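Local coordinates for phosphoribosyltransferase (Thermus thermophilus, PDB 1WD5), which is of unconfirmed function but probably acts as a type I phosphoribosyltransferase, transferring a phosphoribosyl group, at residues K56-V70 against Y81-A95. Residues are numbered along the deposited sequence; the frame is centred on the assembly and turned at random.
Sequences KVGAPGNPEFALGAV and YALRYADQSYLEREA
The beta hairpin of strands 48-59 and 66-71, near one end of the sheet of this phosphoribosyltransferase-like domain and one strand in from 76-78, packs against the short helix 82-85 and the first turns of helix 88-112, which grips the backbone of Gly58 at both ends. Glu94 OE2 accepts from Gly58 N at 3.0 Å, met on the anti side and somewhat out of the carboxylate plane, while Tyr90 OH donates to Gly58 O at 2.8 Å from above the carbonyl plane. Tyr90 sets CG anti to the backbone N (chi1 165°), which sends its ring from the helix to the strand; Glu94 starts the same way but bends at chi2 (76°). A side chain at Gly58 would run into Pro63 O. Pro60, a compact apolar ring, lays CG over the centre of the flat Tyr90 ring in a CH-pi contact, 3.5 Å from the centroid. A leucine in place of Tyr90 would probably leave Gly58 O without its hydroxyl donor and Pro60 without the flat face it rests on. On the side of helix 82-85, branched Leu67 spreads its methyls: CD1 meets Leu91 CD2 at 4.0 Å and also Ala86, and CD2 reaches Tyr85 CB at 3.7 Å. Phe65 turns its edge to the face of Tyr85, planes at 61°, with Tyr81 completing an aromatic cluster. Small Ala95 lets the helix come close, its CB 3.9 Å from Val70 CG1. Leu67 and Gly68 form a classic bulge opposite Val57. Arg97 forms a salt bridge with Glu94 OE1 and Gln98 a hydrogen bond to OE2, while strand 76-78 borders strand 66-71, Leu76 touching Val57 and Val70 and Leu78 touching Leu91.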
loop_
_atom_site.group_PDB
_atom_site.type_symbol
_atom_site.label_atom_id
_atom_site.label_comp_id
_atom_site.label_asym_id
_atom_site.label_seq_id
_atom_site.Cartn_x
_atom_site.Cartn_y
_atom_site.Cartn_z
ATOM N N LYS A 56 -0.898 -6.069 9.070
ATOM C CA LYS A 56 0.245 -5.971 9.956
ATOM C C LYS A 56 0.050 -6.957 11.106
ATOM O O LYS A 56 -1.074 -7.172 11.563
ATOM C CB LYS A 56 0.350 -4.549 10.505
ATOM C CG LYS A 56 1.439 -4.349 11.543
ATOM C CD LYS A 56 0.839 -3.856 12.844
ATOM C CE LYS A 56 0.050 -2.570 12.635
ATOM N NZ LYS A 56 -0.950 -2.373 13.719
ATOM N N VAL A 57 1.145 -7.573 11.545
ATOM C CA VAL A 57 1.128 -8.512 12.667
ATOM C C VAL A 57 1.794 -7.738 13.799
ATOM O O VAL A 57 3.008 -7.524 13.778
ATOM C CB VAL A 57 1.945 -9.786 12.340
ATOM C CG1 VAL A 57 2.086 -10.657 13.575
ATOM C CG2 VAL A 57 1.261 -10.564 11.229
ATOM N N GLY A 58 0.992 -7.299 14.768
ATOM C CA GLY A 58 1.514 -6.512 15.871
ATOM C C GLY A 58 2.091 -7.288 17.034
ATOM O O GLY A 58 1.864 -8.486 17.168
ATOM N N ALA A 59 2.832 -6.584 17.886
ATOM C CA ALA A 59 3.478 -7.177 19.052
ATOM C C ALA A 59 2.525 -7.388 20.229
ATOM O O ALA A 59 1.466 -6.764 20.310
ATOM C CB ALA A 59 4.640 -6.300 19.486
ATOM N N PRO A 60 2.898 -8.276 21.165
ATOM C CA PRO A 60 2.064 -8.557 22.338
ATOM C C PRO A 60 1.769 -7.296 23.154
ATOM O O PRO A 60 2.683 -6.576 23.567
ATOM C CB PRO A 60 2.898 -9.571 23.117
ATOM C CG PRO A 60 3.634 -10.302 22.030
ATOM C CD PRO A 60 4.070 -9.168 21.131
ATOM N N GLY A 61 0.484 -7.031 23.370
ATOM C CA GLY A 61 0.080 -5.865 24.136
ATOM C C GLY A 61 0.358 -4.534 23.458
ATOM O O GLY A 61 -0.104 -3.491 23.921
ATOM N N ASN A 62 1.104 -4.561 22.359
ATOM C CA ASN A 62 1.436 -3.334 21.643
ATOM C C ASN A 62 1.200 -3.506 20.146
ATOM O O ASN A 62 2.140 -3.666 19.367
ATOM C CB ASN A 62 2.896 -2.960 21.906
ATOM C CG ASN A 62 3.261 -1.611 21.335
ATOM O OD1 ASN A 62 4.389 -1.145 21.496
ATOM N ND2 ASN A 62 2.308 -0.973 20.662
ATOM N N PRO A 63 -0.072 -3.460 19.725
ATOM C CA PRO A 63 -0.467 -3.614 18.324
ATOM C C PRO A 63 0.178 -2.638 17.346
ATOM O O PRO A 63 0.455 -3.000 16.205
ATOM C CB PRO A 63 -1.987 -3.470 18.378
ATOM C CG PRO A 63 -2.196 -2.559 19.546
ATOM C CD PRO A 63 -1.238 -3.124 20.560
ATOM N N GLU A 64 0.427 -1.409 17.779
ATOM C CA GLU A 64 1.026 -0.429 16.884
ATOM C C GLU A 64 2.459 -0.761 16.491
ATOM O O GLU A 64 3.001 -0.172 15.556
ATOM C CB GLU A 64 0.966 0.972 17.498
ATOM C CG GLU A 64 -0.452 1.498 17.695
ATOM C CD GLU A 64 -1.360 1.188 16.513
ATOM O OE1 GLU A 64 -1.835 0.034 16.409
ATOM O OE2 GLU A 64 -1.590 2.093 15.682
ATOM N N PHE A 65 3.078 -1.698 17.202
ATOM C CA PHE A 65 4.444 -2.081 16.877
ATOM C C PHE A 65 4.434 -3.365 16.061
ATOM O O PHE A 65 4.054 -4.431 16.554
ATOM C CB PHE A 65 5.278 -2.275 18.144
ATOM C CG PHE A 65 6.728 -2.552 17.868
ATOM C CD1 PHE A 65 7.487 -1.657 17.115
ATOM C CD2 PHE A 65 7.335 -3.707 18.343
ATOM C CE1 PHE A 65 8.829 -1.912 16.840
ATOM C CE2 PHE A 65 8.677 -3.972 18.075
ATOM C CZ PHE A 65 9.425 -3.075 17.323
ATOM N N ALA A 66 4.869 -3.249 14.811
ATOM C CA ALA A 66 4.891 -4.369 13.877
ATOM C C ALA A 66 6.044 -5.353 14.056
ATOM O O ALA A 66 7.199 -4.955 14.177
ATOM C CB ALA A 66 4.900 -3.829 12.441
ATOM N N LEU A 67 5.718 -6.644 14.065
ATOM C CA LEU A 67 6.726 -7.691 14.177
ATOM C C LEU A 67 6.760 -8.449 12.852
ATOM O O LEU A 67 7.635 -9.284 12.623
ATOM C CB LEU A 67 6.399 -8.663 15.322
ATOM C CG LEU A 67 6.414 -8.100 16.748
ATOM C CD1 LEU A 67 6.198 -9.231 17.748
ATOM C CD2 LEU A 67 7.743 -7.409 17.015
ATOM N N GLY A 68 5.801 -8.144 11.982
ATOM C CA GLY A 68 5.733 -8.798 10.685
ATOM C C GLY A 68 4.469 -8.446 9.917
ATOM O O GLY A 68 3.811 -7.450 10.219
ATOM N N ALA A 69 4.124 -9.263 8.927
ATOM C CA ALA A 69 2.929 -9.028 8.117
ATOM C C ALA A 69 2.471 -10.312 7.440
ATOM O O ALA A 69 3.259 -11.246 7.281
ATOM C CB ALA A 69 3.218 -7.961 7.053
ATOM N N VAL A 70 1.194 -10.363 7.061
ATOM C CA VAL A 70 0.648 -11.523 6.356
ATOM C C VAL A 70 0.049 -11.023 5.040
ATOM O O VAL A 70 -0.574 -9.960 5.004
ATOM C CB VAL A 70 -0.470 -12.245 7.160
ATOM C CG1 VAL A 70 0.077 -12.745 8.496
ATOM C CG2 VAL A 70 -1.648 -11.312 7.379
ATOM N N TYR A 81 13.738 -9.079 13.945
ATOM C CA TYR A 81 13.678 -9.012 15.397
ATOM C C TYR A 81 12.406 -9.570 16.032
ATOM O O TYR A 81 12.245 -9.509 17.250
ATOM C CB TYR A 81 13.864 -7.556 15.815
ATOM C CG TYR A 81 12.974 -6.600 15.040
ATOM C CD1 TYR A 81 11.628 -6.443 15.370
ATOM C CD2 TYR A 81 13.479 -5.863 13.965
ATOM C CE1 TYR A 81 10.804 -5.572 14.653
ATOM C CE2 TYR A 81 12.666 -4.991 13.240
ATOM C CZ TYR A 81 11.332 -4.850 13.590
ATOM O OH TYR A 81 10.528 -3.979 12.894
ATOM N N ALA A 82 11.513 -10.118 15.217
ATOM C CA ALA A 82 10.250 -10.653 15.721
ATOM C C ALA A 82 10.380 -11.564 16.939
ATOM O O ALA A 82 9.715 -11.350 17.957
ATOM C CB ALA A 82 9.515 -11.391 14.608
ATOM N N LEU A 83 11.231 -12.580 16.840
ATOM C CA LEU A 83 11.396 -13.517 17.947
ATOM C C LEU A 83 12.008 -12.907 19.205
ATOM O O LEU A 83 12.000 -13.530 20.268
ATOM C CB LEU A 83 12.220 -14.725 17.491
ATOM C CG LEU A 83 11.523 -15.562 16.418
ATOM C CD1 LEU A 83 12.448 -16.678 15.936
ATOM C CD2 LEU A 83 10.235 -16.143 16.997
ATOM N N ARG A 84 12.540 -11.692 19.092
ATOM C CA ARG A 84 13.130 -11.033 20.253
ATOM C C ARG A 84 12.049 -10.316 21.050
ATOM O O ARG A 84 12.285 -9.886 22.181
ATOM C CB ARG A 84 14.223 -10.043 19.827
ATOM C CG ARG A 84 15.513 -10.720 19.381
ATOM C CD ARG A 84 16.706 -9.778 19.472
ATOM N NE ARG A 84 16.773 -8.832 18.364
ATOM C CZ ARG A 84 17.227 -9.129 17.151
ATOM N NH1 ARG A 84 17.663 -10.350 16.877
ATOM N NH2 ARG A 84 17.250 -8.200 16.211
ATOM N N TYR A 85 10.860 -10.201 20.461
ATOM C CA TYR A 85 9.735 -9.542 21.123
ATOM C C TYR A 85 8.583 -10.494 21.432
ATOM O O TYR A 85 7.680 -10.154 22.195
ATOM C CB TYR A 85 9.182 -8.406 20.260
ATOM C CG TYR A 85 10.035 -7.167 20.220
ATOM C CD1 TYR A 85 11.019 -7.003 19.246
ATOM C CD2 TYR A 85 9.844 -6.145 21.146
ATOM C CE1 TYR A 85 11.789 -5.842 19.192
ATOM C CE2 TYR A 85 10.607 -4.988 21.104
ATOM C CZ TYR A 85 11.576 -4.840 20.123
ATOM O OH TYR A 85 12.318 -3.683 20.070
ATOM N N ALA A 86 8.603 -11.678 20.834
ATOM C CA ALA A 86 7.525 -12.631 21.049
ATOM C C ALA A 86 7.964 -14.040 20.704
ATOM O O ALA A 86 8.969 -14.235 20.019
ATOM C CB ALA A 86 6.312 -12.245 20.192
ATOM N N ASP A 87 7.201 -15.019 21.183
ATOM C CA ASP A 87 7.495 -16.415 20.905
ATOM C C ASP A 87 6.765 -16.784 19.618
ATOM O O ASP A 87 5.838 -16.086 19.204
ATOM C CB ASP A 87 7.008 -17.304 22.046
ATOM C CG ASP A 87 5.501 -17.378 22.114
ATOM O OD1 ASP A 87 4.865 -16.421 22.600
ATOM O OD2 ASP A 87 4.953 -18.399 21.659
ATOM N N GLN A 88 7.168 -17.885 18.996
ATOM C CA GLN A 88 6.561 -18.310 17.744
ATOM C C GLN A 88 5.059 -18.578 17.840
ATOM O O GLN A 88 4.310 -18.218 16.935
ATOM C CB GLN A 88 7.274 -19.558 17.216
ATOM C CG GLN A 88 6.870 -19.978 15.804
ATOM C CD GLN A 88 7.286 -18.969 14.746
ATOM O OE1 GLN A 88 8.393 -18.431 14.789
ATOM N NE2 GLN A 88 6.408 -18.723 13.782
ATOM N N SER A 89 4.613 -19.202 18.925
ATOM C CA SER A 89 3.190 -19.505 19.066
ATOM C C SER A 89 2.329 -18.240 19.060
ATOM O O SER A 89 1.239 -18.236 18.485
ATOM C CB SER A 89 2.932 -20.314 20.343
ATOM O OG SER A 89 2.964 -19.490 21.490
ATOM N N TYR A 90 2.802 -17.169 19.693
ATOM C CA TYR A 90 2.041 -15.920 19.691
ATOM C C TYR A 90 1.945 -15.421 18.254
ATOM O O TYR A 90 0.866 -15.077 17.767
ATOM C CB TYR A 90 2.721 -14.835 20.528
ATOM C CG TYR A 90 2.155 -13.456 20.249
ATOM C CD1 TYR A 90 0.987 -13.013 20.874
ATOM C CD2 TYR A 90 2.740 -12.630 19.289
ATOM C CE1 TYR A 90 0.416 -11.781 20.542
ATOM C CE2 TYR A 90 2.181 -11.407 18.949
ATOM C CZ TYR A 90 1.022 -10.986 19.573
ATOM O OH TYR A 90 0.478 -9.774 19.220
ATOM N N LEU A 91 3.092 -15.378 17.584
ATOM C CA LEU A 91 3.149 -14.921 16.204
ATOM C C LEU A 91 2.156 -15.693 15.335
ATOM O O LEU A 91 1.520 -15.120 14.451
ATOM C CB LEU A 91 4.571 -15.083 15.657
ATOM C CG LEU A 91 5.646 -14.191 16.293
ATOM C CD1 LEU A 91 6.997 -14.542 15.707
ATOM C CD2 LEU A 91 5.332 -12.716 16.046
ATOM N N GLU A 92 2.023 -16.992 15.590
ATOM C CA GLU A 92 1.097 -17.818 14.824
ATOM C C GLU A 92 -0.357 -17.467 15.157
ATOM O O GLU A 92 -1.218 -17.486 14.276
ATOM C CB GLU A 92 1.338 -19.305 15.100
ATOM C CG GLU A 92 2.660 -19.859 14.585
ATOM C CD GLU A 92 2.852 -19.655 13.091
ATOM O OE1 GLU A 92 1.855 -19.721 12.341
ATOM O OE2 GLU A 92 4.009 -19.440 12.665
ATOM N N ARG A 93 -0.629 -17.155 16.424
ATOM C CA ARG A 93 -1.983 -16.793 16.838
ATOM C C ARG A 93 -2.364 -15.447 16.233
ATOM O O ARG A 93 -3.455 -15.289 15.687
ATOM C CB ARG A 93 -2.099 -16.710 18.369
ATOM C CG ARG A 93 -1.961 -18.049 19.108
ATOM C CD ARG A 93 -2.500 -17.952 20.541
ATOM N NE ARG A 93 -1.755 -17.004 21.368
ATOM C CZ ARG A 93 -0.610 -17.287 21.984
ATOM N NH1 ARG A 93 -0.074 -18.496 21.875
ATOM N NH2 ARG A 93 0.010 -16.354 22.694
ATOM N N GLU A 94 -1.462 -14.476 16.335
ATOM C CA GLU A 94 -1.716 -13.147 15.792
ATOM C C GLU A 94 -1.897 -13.218 14.274
ATOM O O GLU A 94 -2.789 -12.577 13.721
ATOM C CB GLU A 94 -0.564 -12.201 16.141
ATOM C CG GLU A 94 -0.595 -10.848 15.411
ATOM C CD GLU A 94 -1.630 -9.868 15.958
ATOM O OE1 GLU A 94 -2.468 -10.273 16.798
ATOM O OE2 GLU A 94 -1.602 -8.688 15.535
ATOM N N ALA A 95 -1.055 -14.000 13.605
ATOM C CA ALA A 95 -1.148 -14.140 12.157
ATOM C C ALA A 95 -2.524 -14.662 11.747
ATOM O O ALA A 95 -3.105 -14.185 10.777
ATOM C CB ALA A 95 -0.063 -15.079 11.648
#